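Local coordinates for protein acetyl-CoA C-acetyltransferase (Syntrophomonas wolfei subsp. wolfei, PDB 7N7Z) that probably catalyses the reversible condensation of two acetyl-CoA molecules into acetoacetyl-CoA and free CoA, at residues Gly23-Val28 / Lys215-Asp220; Leu33-Ala38 / Gly74-Leu79; Ile174-Cys179 / Ala247-Gly252; Arg366-Met371 / Met395-Thr400. All blocks are in the same frame, centred on the assembly; numbering follows the deposited sequence.

Contact 1: Gly23-Val28 / Lys215-Asp220; sequences GGLASV and KVISKD
Ile217 meets Leu25 and Gly24 through almost every part of its side chain, a worked example of how one branched aliphatic residue can tie a hairpin to a loop without a single hydrogen bond across the contact. Its CB, directed at the 23-28 loop, already lies 3.7 Å from Leu25 CD2. From there the chain forks. The CG2 branch approaches the same methyl, at 3.9 Å from Leu25 CD2. The longer branch begins at CG1, which lies beside the backbone N and anti to the carbonyl carbon (chi1 -48°); this carbon comes within 3.7 Å of Leu25 CD2 and 4.0 Å of Gly24 O. At the tip, Ile217 CD1 turns over the Gly24 backbone, 4.3 Å from Gly24 O. One leucine methyl thus faces the fork of the isoleucine, while Gly24, with no side chain, puts nothing of its own between Ile217 CD1 and its main chain. The two side chains run past each other in opposite directions, with CD2 as the leucine's one touching atom. Two overlapping type I turns shape the loop: Ala26 N bonds to Gly23 O at 3.2 Å, and Val28 N to Leu25 O at 2.9 Å. The second turn begins at the very leucine that makes the contact. Nearby, Asp220 forms a salt bridge with Arg15, and Glu221 accepts a bond from Gly24 N. Strand 215-217 pairs antiparallel with strand 206-208, whose Val206 also touches Leu25; Ile217 packs on Pro17 of strand 8-20, and Leu25 extends the apolar patch to Leu33 of helix 30-45.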
loop_
_atom_site.group_PDB
_atom_site.type_symbol
_atom_site.label_atom_id
_atom_site.label_comp_id
_atom_site.label_asym_id
_atom_site.label_seq_id
_atom_site.Cartn_x
_atom_site.Cartn_y
_atom_site.Cartn_z
ATOM N N GLY B 23 -11.588 19.721 3.466
ATOM C CA GLY B 23 -12.391 20.859 3.066
ATOM C C GLY B 23 -11.620 21.921 2.311
ATOM O O GLY B 23 -10.904 21.621 1.352
ATOM N N GLY B 24 -11.756 23.175 2.750
ATOM C CA GLY B 24 -11.209 24.284 1.988
ATOM C C GLY B 24 -9.700 24.249 1.847
ATOM O O GLY B 24 -9.159 24.697 0.832
ATOM N N LEU B 25 -9.000 23.724 2.852
ATOM C CA LEU B 25 -7.544 23.717 2.865
ATOM C C LEU B 25 -6.956 22.338 2.594
ATOM O O LEU B 25 -5.750 22.142 2.774
ATOM C CB LEU B 25 -7.032 24.244 4.206
ATOM C CG LEU B 25 -7.577 25.605 4.637
ATOM C CD1 LEU B 25 -7.059 25.964 6.021
ATOM C CD2 LEU B 25 -7.209 26.682 3.627
ATOM N N ALA B 26 -7.776 21.380 2.158
ATOM C CA ALA B 26 -7.286 20.027 1.926
ATOM C C ALA B 26 -6.171 19.982 0.889
ATOM O O ALA B 26 -5.385 19.028 0.883
ATOM C CB ALA B 26 -8.439 19.125 1.484
ATOM N N SER B 27 -6.086 20.984 0.018
ATOM C CA SER B 27 -5.071 21.030 -1.025
ATOM C C SER B 27 -3.765 21.658 -0.557
ATOM O O SER B 27 -2.801 21.688 -1.330
ATOM C CB SER B 27 -5.598 21.812 -2.231
ATOM O OG SER B 27 -6.269 22.987 -1.812
ATOM N N VAL B 28 -3.707 22.158 0.673
ATOM C CA VAL B 28 -2.547 22.878 1.187
ATOM C C VAL B 28 -1.858 21.987 2.213
ATOM O O VAL B 28 -2.404 21.726 3.293
ATOM C CB VAL B 28 -2.943 24.228 1.800
ATOM C CG1 VAL B 28 -1.710 25.098 2.017
ATOM C CG2 VAL B 28 -3.951 24.937 0.908
ATOM N N LYS B 215 -8.952 31.108 -5.579
ATOM C CA LYS B 215 -9.848 31.161 -4.433
ATOM C C LYS B 215 -9.074 31.493 -3.162
ATOM O O LYS B 215 -7.868 31.257 -3.058
ATOM C CB LYS B 215 -10.588 29.832 -4.262
ATOM N N VAL B 216 -9.794 32.040 -2.185
ATOM C CA VAL B 216 -9.206 32.531 -0.945
ATOM C C VAL B 216 -10.010 31.985 0.226
ATOM O O VAL B 216 -11.242 32.079 0.235
ATOM C CB VAL B 216 -9.173 34.071 -0.904
ATOM C CG1 VAL B 216 -8.517 34.558 0.379
ATOM C CG2 VAL B 216 -8.452 34.617 -2.128
ATOM N N ILE B 217 -9.313 31.416 1.205
ATOM C CA ILE B 217 -9.919 30.941 2.444
ATOM C C ILE B 217 -9.545 31.928 3.540
ATOM O O ILE B 217 -8.363 32.073 3.880
ATOM C CB ILE B 217 -9.460 29.519 2.799
ATOM C CG1 ILE B 217 -9.559 28.602 1.578
ATOM C CG2 ILE B 217 -10.290 28.970 3.953
ATOM C CD1 ILE B 217 -10.907 28.635 0.887
ATOM N N SER B 218 -10.551 32.611 4.090
ATOM C CA SER B 218 -10.335 33.616 5.118
ATOM C C SER B 218 -11.196 33.408 6.357
ATOM O O SER B 218 -11.059 34.176 7.317
ATOM C CB SER B 218 -10.608 35.020 4.554
ATOM O OG SER B 218 -11.823 35.046 3.823
ATOM N N LYS B 219 -12.067 32.401 6.371
ATOM C CA LYS B 219 -13.018 32.203 7.455
ATOM C C LYS B 219 -12.947 30.770 7.958
ATOM O O LYS B 219 -12.780 29.834 7.173
ATOM C CB LYS B 219 -14.449 32.515 6.997
ATOM C CG LYS B 219 -14.723 33.993 6.772
ATOM C CD LYS B 219 -16.013 34.209 5.987
ATOM C CE LYS B 219 -15.790 35.070 4.745
ATOM N NZ LYS B 219 -15.535 34.246 3.528
ATOM N N ASP B 220 -13.073 30.610 9.272
ATOM C CA ASP B 220 -13.174 29.282 9.861
ATOM C C ASP B 220 -14.477 28.627 9.421
ATOM O O ASP B 220 -15.532 29.266 9.394
ATOM C CB ASP B 220 -13.100 29.378 11.384
ATOM C CG ASP B 220 -11.839 30.079 11.859
ATOM O OD1 ASP B 220 -10.735 29.657 11.452
ATOM O OD2 ASP B 220 -11.950 31.055 12.632
#

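Contact 2: Leu33-Ala38 / Gly74-Leu79; sequences LAIIAA and GMKVGL
Ile35 and Ala38, one turn apart on helix 30-45, receive the closing turn of helix 69-76. Along that turn, Gly74 comes first and supplies a carbonyl oxygen on which the helix end will fold back. Met75 turns to a different partner and packs on Leu156 of the second subunit. Lys76 makes the first crossing contact with its aliphatic part: CB lies 3.9 Å from Ile35 CD1, and CD is pressed snugly, at 3.5 Å, against Ile35 CD1. The lysine thereby lays its methylenes against isoleucine on the solvent-exposed side of the contact, while the end of its chain leads away. Val77 follows, using one methyl. Its CG1, beside the backbone N and anti to the carbonyl carbon (chi1 -54°), lies between Ala38 and Ile35. This Val77 CG1 is 4.0 Å from Ala38 CB. On the other helix residue it meets both side chain and backbone, Val77 CG1 standing 4.1 Å from Ile35 CG2 and 3.9 Å from Ile35 O. Here the helix stops in a Schellman motif. Gly78, at a phi of 96°, takes the left-handed position, where a CB would collide with the preceding carbonyl; its N makes a weak bond to Met75 O. Leu79 N then closes the motif on Gly74 O at 2.8 Å. The leucine side chain dips inward to Ile52 and to Leu115 of strand 113-121, a strand that also underlies Ala38.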
loop_
_atom_site.group_PDB
_atom_site.type_symbol
_atom_site.label_atom_id
_atom_site.label_comp_id
_atom_site.label_asym_id
_atom_site.label_seq_id
_atom_site.Cartn_x
_atom_site.Cartn_y
_atom_site.Cartn_z
ATOM N N LEU B 33 1.002 25.750 4.779
ATOM C CA LEU B 33 0.225 26.500 5.760
ATOM C C LEU B 33 1.138 27.122 6.809
ATOM O O LEU B 33 0.939 28.274 7.212
ATOM C CB LEU B 33 -0.802 25.592 6.435
ATOM C CG LEU B 33 -2.044 25.198 5.634
ATOM C CD1 LEU B 33 -2.713 23.992 6.276
ATOM C CD2 LEU B 33 -3.021 26.356 5.524
ATOM N N ALA B 34 2.140 26.367 7.266
ATOM C CA ALA B 34 3.086 26.897 8.241
ATOM C C ALA B 34 3.821 28.112 7.690
ATOM O O ALA B 34 4.059 29.085 8.414
ATOM C CB ALA B 34 4.081 25.810 8.647
ATOM N N ILE B 35 4.187 28.074 6.407
ATOM C CA ILE B 35 4.912 29.191 5.808
ATOM C C ILE B 35 4.044 30.442 5.793
ATOM O O ILE B 35 4.521 31.550 6.073
ATOM C CB ILE B 35 5.390 28.813 4.393
ATOM C CG1 ILE B 35 6.648 27.946 4.478
ATOM C CG2 ILE B 35 5.664 30.061 3.563
ATOM C CD1 ILE B 35 6.896 27.114 3.247
ATOM N N ILE B 36 2.760 30.290 5.469
ATOM C CA ILE B 36 1.866 31.444 5.423
ATOM C C ILE B 36 1.697 32.038 6.816
ATOM O O ILE B 36 1.788 33.256 7.006
ATOM C CB ILE B 36 0.512 31.050 4.804
ATOM C CG1 ILE B 36 0.685 30.736 3.316
ATOM C CG2 ILE B 36 -0.508 32.167 5.000
ATOM C CD1 ILE B 36 -0.497 30.020 2.693
ATOM N N ALA B 37 1.460 31.185 7.815
ATOM C CA ALA B 37 1.300 31.675 9.180
ATOM C C ALA B 37 2.597 32.276 9.707
ATOM O O ALA B 37 2.577 33.304 10.394
ATOM C CB ALA B 37 0.827 30.542 10.091
ATOM N N ALA B 38 3.734 31.648 9.396
ATOM C CA ALA B 38 5.014 32.158 9.877
ATOM C C ALA B 38 5.330 33.517 9.268
ATOM O O ALA B 38 5.761 34.436 9.973
ATOM C CB ALA B 38 6.127 31.159 9.565
ATOM N N GLY B 74 11.510 27.313 8.030
ATOM C CA GLY B 74 12.321 28.448 8.441
ATOM C C GLY B 74 13.124 29.035 7.296
ATOM O O GLY B 74 13.178 30.256 7.119
ATOM N N MET B 75 13.764 28.172 6.502
ATOM C CA MET B 75 14.552 28.658 5.377
ATOM C C MET B 75 13.680 29.367 4.349
ATOM O O MET B 75 14.119 30.344 3.730
ATOM C CB MET B 75 15.302 27.498 4.722
ATOM C CG MET B 75 16.360 26.859 5.606
ATOM S SD MET B 75 17.639 28.014 6.140
ATOM C CE MET B 75 17.028 28.468 7.763
ATOM N N LYS B 76 12.445 28.902 4.156
ATOM C CA LYS B 76 11.587 29.488 3.133
ATOM C C LYS B 76 11.018 30.832 3.564
ATOM O O LYS B 76 10.714 31.673 2.708
ATOM C CB LYS B 76 10.457 28.521 2.784
ATOM C CG LYS B 76 10.842 27.511 1.722
ATOM C CD LYS B 76 9.950 26.286 1.761
ATOM C CE LYS B 76 10.248 25.346 0.604
ATOM N NZ LYS B 76 9.018 25.004 -0.162
ATOM N N VAL B 77 10.866 31.058 4.872
ATOM C CA VAL B 77 10.480 32.375 5.364
ATOM C C VAL B 77 11.690 33.255 5.651
ATOM O O VAL B 77 11.528 34.371 6.164
ATOM C CB VAL B 77 9.588 32.260 6.617
ATOM C CG1 VAL B 77 8.398 31.350 6.328
ATOM C CG2 VAL B 77 10.377 31.762 7.813
ATOM N N GLY B 78 12.897 32.788 5.351
ATOM C CA GLY B 78 14.070 33.637 5.371
ATOM C C GLY B 78 14.895 33.605 6.638
ATOM O O GLY B 78 15.666 34.544 6.875
ATOM N N LEU B 79 14.762 32.567 7.458
ATOM C CA LEU B 79 15.645 32.438 8.605
ATOM C C LEU B 79 17.077 32.232 8.115
ATOM O O LEU B 79 17.299 31.665 7.041
ATOM C CB LEU B 79 15.224 31.272 9.495
ATOM C CG LEU B 79 14.481 31.644 10.780
ATOM C CD1 LEU B 79 13.193 32.387 10.465
ATOM C CD2 LEU B 79 14.199 30.407 11.620
#

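Contact 3: Ile174-Cys179 / Ala247-Gly252; sequences ITREEC and AANASG
Asn249 pushes its amide toward the first turn of helix 176-196, where Cys179 and Arg176 meet it without any hydrogen bond between the segments. The closer part is the buried one, between Cys179 and the asparagine. Asn249 ND2 lies 4.0 Å from Cys179 CB, and Asn249 CB is equally far from Cys179 O. Looser is the side of Arg176, which is partly exposed and touches through CD, 4.2 Å from Asn249 ND2, after its chain bends at chi2 (75°); the guanidinium and amide planes stand 81° apart, nearly perpendicular. Polar needs are met from outside: Asn249 OD1 accepts from Thr246 N, and ND2 donates to Val244 O. Arg176 forms a salt bridge with Asp180 and sends NH2 to the carbonyls of Met232 and Leu235. Since Asp180 also takes a weak bond from Asn249 ND2, this carboxylate links the two side chains that merely touch each other. The helix itself starts at Thr175, its N-cap, and Glu178 reaches back to it with two weak bonds, OE1 to Thr175 N at 3.5 Å and OE2 to Thr175 OG1 at 3.0 Å. The first resembles half of a capping box. Around this helix start, Ile174 packs on helix 161-172, Cys179 rests on Ala324 and Ala325 of helix 324-336, and the 247-252 loop, backbone-bonded to Ala322 and Ala324, runs on into strand 254-264.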
loop_
_atom_site.group_PDB
_atom_site.type_symbol
_atom_site.label_atom_id
_atom_site.label_comp_id
_atom_site.label_asym_id
_atom_site.label_seq_id
_atom_site.Cartn_x
_atom_site.Cartn_y
_atom_site.Cartn_z
ATOM N N ILE B 174 -21.997 12.826 33.521
ATOM C CA ILE B 174 -22.441 13.866 32.601
ATOM C C ILE B 174 -23.359 13.229 31.570
ATOM O O ILE B 174 -23.061 12.158 31.028
ATOM C CB ILE B 174 -21.240 14.559 31.930
ATOM C CG1 ILE B 174 -20.375 15.258 32.983
ATOM C CG2 ILE B 174 -21.717 15.560 30.886
ATOM C CD1 ILE B 174 -18.968 15.557 32.513
ATOM N N THR B 175 -24.477 13.889 31.291
ATOM C CA THR B 175 -25.503 13.345 30.417
ATOM C C THR B 175 -25.464 14.009 29.045
ATOM O O THR B 175 -24.879 15.078 28.855
ATOM C CB THR B 175 -26.890 13.521 31.041
ATOM O OG1 THR B 175 -27.162 14.915 31.225
ATOM C CG2 THR B 175 -26.963 12.814 32.381
ATOM N N ARG B 176 -26.107 13.346 28.082
ATOM C CA ARG B 176 -26.163 13.868 26.721
ATOM C C ARG B 176 -26.774 15.263 26.678
ATOM O O ARG B 176 -26.382 16.085 25.842
ATOM C CB ARG B 176 -26.954 12.897 25.840
ATOM C CG ARG B 176 -27.310 13.409 24.452
ATOM C CD ARG B 176 -26.108 13.415 23.520
ATOM N NE ARG B 176 -26.501 13.766 22.161
ATOM C CZ ARG B 176 -26.961 12.903 21.263
ATOM N NH1 ARG B 176 -27.064 11.612 21.534
ATOM N NH2 ARG B 176 -27.327 13.347 20.065
ATOM N N GLU B 177 -27.728 15.553 27.566
ATOM C CA GLU B 177 -28.382 16.857 27.545
ATOM C C GLU B 177 -27.411 17.967 27.928
ATOM O O GLU B 177 -27.371 19.021 27.281
ATOM C CB GLU B 177 -29.592 16.852 28.479
ATOM C CG GLU B 177 -30.906 16.538 27.782
ATOM C CD GLU B 177 -31.063 15.062 27.470
ATOM O OE1 GLU B 177 -30.696 14.229 28.325
ATOM O OE2 GLU B 177 -31.552 14.737 26.367
ATOM N N GLU B 178 -26.624 17.754 28.986
ATOM C CA GLU B 178 -25.643 18.762 29.377
ATOM C C GLU B 178 -24.584 18.942 28.298
ATOM O O GLU B 178 -24.147 20.066 28.027
ATOM C CB GLU B 178 -24.990 18.378 30.704
ATOM C CG GLU B 178 -25.864 18.620 31.927
ATOM C CD GLU B 178 -25.939 17.411 32.847
ATOM O OE1 GLU B 178 -24.876 16.822 33.143
ATOM O OE2 GLU B 178 -27.056 17.059 33.287
ATOM N N CYS B 179 -24.158 17.844 27.669
ATOM C CA CYS B 179 -23.138 17.939 26.630
ATOM C C CYS B 179 -23.655 18.695 25.414
ATOM O O CYS B 179 -22.952 19.549 24.861
ATOM C CB CYS B 179 -22.673 16.540 26.227
ATOM S SG CYS B 179 -21.679 15.702 27.476
ATOM N N ALA B 247 -20.679 13.695 17.001
ATOM C CA ALA B 247 -19.838 14.504 16.128
ATOM C C ALA B 247 -20.037 15.992 16.384
ATOM O O ALA B 247 -19.126 16.792 16.135
ATOM C CB ALA B 247 -20.133 14.175 14.665
ATOM N N ALA B 248 -21.209 16.384 16.886
ATOM C CA ALA B 248 -21.496 17.798 17.084
ATOM C C ALA B 248 -20.966 18.306 18.420
ATOM O O ALA B 248 -20.489 19.442 18.505
ATOM C CB ALA B 248 -23.002 18.048 16.982
ATOM N N ASN B 249 -21.035 17.487 19.468
ATOM C CA ASN B 249 -20.514 17.869 20.773
ATOM C C ASN B 249 -19.071 17.426 20.980
ATOM O O ASN B 249 -18.543 17.574 22.086
ATOM C CB ASN B 249 -21.402 17.305 21.890
ATOM C CG ASN B 249 -21.441 15.789 21.907
ATOM O OD1 ASN B 249 -20.535 15.123 21.407
ATOM N ND2 ASN B 249 -22.495 15.235 22.494
ATOM N N ALA B 250 -18.429 16.890 19.947
ATOM C CA ALA B 250 -17.017 16.540 19.980
ATOM C C ALA B 250 -16.250 17.465 19.047
ATOM O O ALA B 250 -16.761 17.862 17.994
ATOM C CB ALA B 250 -16.797 15.082 19.565
ATOM N N SER B 251 -15.029 17.815 19.438
ATOM C CA SER B 251 -14.185 18.621 18.570
ATOM C C SER B 251 -13.918 17.871 17.270
ATOM O O SER B 251 -13.922 16.637 17.226
ATOM C CB SER B 251 -12.872 18.968 19.269
ATOM O OG SER B 251 -12.081 17.812 19.479
ATOM N N GLY B 252 -13.686 18.626 16.201
ATOM C CA GLY B 252 -13.598 18.060 14.875
ATOM C C GLY B 252 -12.181 17.729 14.447
ATOM O O GLY B 252 -11.215 17.833 15.205
#

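Contact 4: Arg366-Met371 / Met395-Thr400; sequences RIIVSM and MASLWT
Met371 and Ile368 of helix 360-378 both reach the indole of Trp399 on strand 394-400. The methionine methyl makes the closer approach: CE lies 3.5 Å from Trp399 CD1, brought there by a chain that leaves with CG anti to the backbone N (chi1 179°) and bends only at its last torsion. The sulfur follows in an oblique Met-aromatic contact, Met371 SD standing 4.9 Å from the centroid of the five-membered ring and 54° off its normal. At the other end of the indole, Ile368 CG2 is 4.2 Å from Trp399 CZ2, while its CG1 passes 4.1 Å from Ser397 OG. That hydroxyl leads to the next shell. Trp399 NE1 donates to Ser397 OG at 3.1 Å, with the acceptor close to the ring plane, which should restrict rotation of the indole; Ser397 OG in turn makes a weak bond to Ala385 O of strand 382-387. The axes of segments 366-371 and 395-400 point 25° apart and approach to 10.7 Å. This is the helix-on-sheet packing of the layered thiolase fold, in which helix 360-378 belongs, with helix 94-107, to the central helical layer. Farther out, Met277 and Leu279 of strand 277-285 and Val10 of strand 8-20 touch Trp399. Met13 of strand 8-20 packs on Ile368, and helix 94-107 brings Met96 to Ile368 and Ser397 and Thr99 to the indole.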
loop_
_atom_site.group_PDB
_atom_site.type_symbol
_atom_site.label_atom_id
_atom_site.label_comp_id
_atom_site.label_asym_id
_atom_site.label_seq_id
_atom_site.Cartn_x
_atom_site.Cartn_y
_atom_site.Cartn_z
ATOM N N ARG B 366 -2.709 27.937 18.699
ATOM C CA ARG B 366 -3.880 28.649 18.200
ATOM C C ARG B 366 -4.591 29.385 19.329
ATOM O O ARG B 366 -4.905 30.575 19.211
ATOM C CB ARG B 366 -4.836 27.667 17.517
ATOM C CG ARG B 366 -5.708 28.288 16.434
ATOM C CD ARG B 366 -6.947 28.959 17.015
ATOM N NE ARG B 366 -7.851 27.995 17.634
ATOM C CZ ARG B 366 -8.745 28.291 18.567
ATOM N NH1 ARG B 366 -8.892 29.526 19.020
ATOM N NH2 ARG B 366 -9.514 27.323 19.059
ATOM N N ILE B 367 -4.853 28.689 20.437
ATOM C CA ILE B 367 -5.610 29.293 21.524
ATOM C C ILE B 367 -4.811 30.381 22.228
ATOM O O ILE B 367 -5.402 31.275 22.842
ATOM C CB ILE B 367 -6.075 28.211 22.518
ATOM C CG1 ILE B 367 -4.884 27.490 23.152
ATOM C CG2 ILE B 367 -6.980 27.204 21.814
ATOM C CD1 ILE B 367 -5.278 26.608 24.323
ATOM N N ILE B 368 -3.479 30.334 22.159
ATOM C CA ILE B 368 -2.686 31.454 22.655
ATOM C C ILE B 368 -2.872 32.665 21.752
ATOM O O ILE B 368 -3.051 33.792 22.227
ATOM C CB ILE B 368 -1.202 31.060 22.763
ATOM C CG1 ILE B 368 -0.987 30.018 23.859
ATOM C CG2 ILE B 368 -0.350 32.280 23.055
ATOM C CD1 ILE B 368 0.310 29.259 23.702
ATOM N N VAL B 369 -2.836 32.452 20.434
ATOM C CA VAL B 369 -3.064 33.543 19.491
ATOM C C VAL B 369 -4.445 34.148 19.712
ATOM O O VAL B 369 -4.599 35.371 19.819
ATOM C CB VAL B 369 -2.897 33.043 18.044
ATOM C CG1 VAL B 369 -3.420 34.078 17.057
ATOM C CG2 VAL B 369 -1.441 32.711 17.758
ATOM N N SER B 370 -5.472 33.298 19.778
ATOM C CA SER B 370 -6.831 33.797 19.966
ATOM C C SER B 370 -6.988 34.466 21.324
ATOM O O SER B 370 -7.680 35.484 21.444
ATOM C CB SER B 370 -7.831 32.654 19.810
ATOM O OG SER B 370 -7.854 32.182 18.476
ATOM N N MET B 371 -6.351 33.913 22.358
ATOM C CA MET B 371 -6.403 34.531 23.677
ATOM C C MET B 371 -5.951 35.985 23.610
ATOM O O MET B 371 -6.662 36.890 24.063
ATOM C CB MET B 371 -5.533 33.744 24.660
ATOM C CG MET B 371 -5.501 34.317 26.075
ATOM S SD MET B 371 -4.055 33.776 27.006
ATOM C CE MET B 371 -2.790 34.779 26.238
ATOM N N MET B 395 -1.176 21.028 29.438
ATOM C CA MET B 395 -0.378 22.234 29.586
ATOM C C MET B 395 -1.279 23.426 29.875
ATOM O O MET B 395 -2.477 23.420 29.576
ATOM C CB MET B 395 0.456 22.516 28.330
ATOM C CG MET B 395 1.776 21.771 28.287
ATOM S SD MET B 395 2.773 22.219 26.853
ATOM C CE MET B 395 3.736 23.572 27.529
ATOM N N ALA B 396 -0.674 24.455 30.463
ATOM C CA ALA B 396 -1.334 25.728 30.708
ATOM C C ALA B 396 -0.274 26.819 30.701
ATOM O O ALA B 396 0.890 26.571 31.022
ATOM C CB ALA B 396 -2.097 25.728 32.038
ATOM N N SER B 397 -0.686 28.028 30.326
ATOM C CA SER B 397 0.240 29.148 30.241
ATOM C C SER B 397 -0.495 30.432 30.594
ATOM O O SER B 397 -1.705 30.549 30.384
ATOM C CB SER B 397 0.862 29.257 28.843
ATOM O OG SER B 397 -0.137 29.300 27.840
ATOM N N LEU B 398 0.255 31.394 31.131
ATOM C CA LEU B 398 -0.289 32.672 31.566
ATOM C C LEU B 398 0.510 33.810 30.949
ATOM O O LEU B 398 1.730 33.709 30.783
ATOM C CB LEU B 398 -0.271 32.793 33.091
ATOM C CG LEU B 398 -1.101 31.745 33.832
ATOM C CD1 LEU B 398 -0.659 31.651 35.285
ATOM C CD2 LEU B 398 -2.583 32.065 33.734
ATOM N N TRP B 399 -0.188 34.892 30.611
ATOM C CA TRP B 399 0.409 36.007 29.892
ATOM C C TRP B 399 -0.225 37.302 30.378
ATOM O O TRP B 399 -1.333 37.306 30.924
ATOM C CB TRP B 399 0.222 35.858 28.375
ATOM C CG TRP B 399 0.556 34.485 27.840
ATOM C CD1 TRP B 399 -0.169 33.336 28.005
ATOM C CD2 TRP B 399 1.695 34.127 27.049
ATOM N NE1 TRP B 399 0.451 32.289 27.369
ATOM C CE2 TRP B 399 1.597 32.748 26.775
ATOM C CE3 TRP B 399 2.788 34.839 26.547
ATOM C CZ2 TRP B 399 2.551 32.067 26.023
ATOM C CZ3 TRP B 399 3.735 34.161 25.801
ATOM C CH2 TRP B 399 3.609 32.789 25.545
ATOM N N THR B 400 0.491 38.407 30.176
ATOM C CA THR B 400 -0.013 39.726 30.527
ATOM C C THR B 400 0.422 40.736 29.477
ATOM O O THR B 400 1.503 40.624 28.892
ATOM C CB THR B 400 0.477 40.188 31.910
ATOM O OG1 THR B 400 -0.176 41.416 32.261
ATOM C CG2 THR B 400 1.989 40.398 31.916
#

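Contacts 1 and 2 share one patch: Val28 CG1 packs 3.6 Å from Leu33 CG, and Leu25 CD1 4.1 Å from Leu33 CD2, although their centres are about 18 Å apart. Contact 3 lies on the opposite side of the chain's centre from contact 2, about 36 Å between centres, and its segments alternate along the sequence with those of contact 1. Contact 4, in the C-terminal half, comes within about 7 Å of contact 1 at the nearest atoms. It sits nearer the core, the Ile368 side chain about 12 Å from that of Cys92, the predicted acyl-carrying nucleophile. Contact 3 itself lies away from the predicted catalytic residues, though Ser251, farther along its loop, touches His358, a predicted proton acceptor.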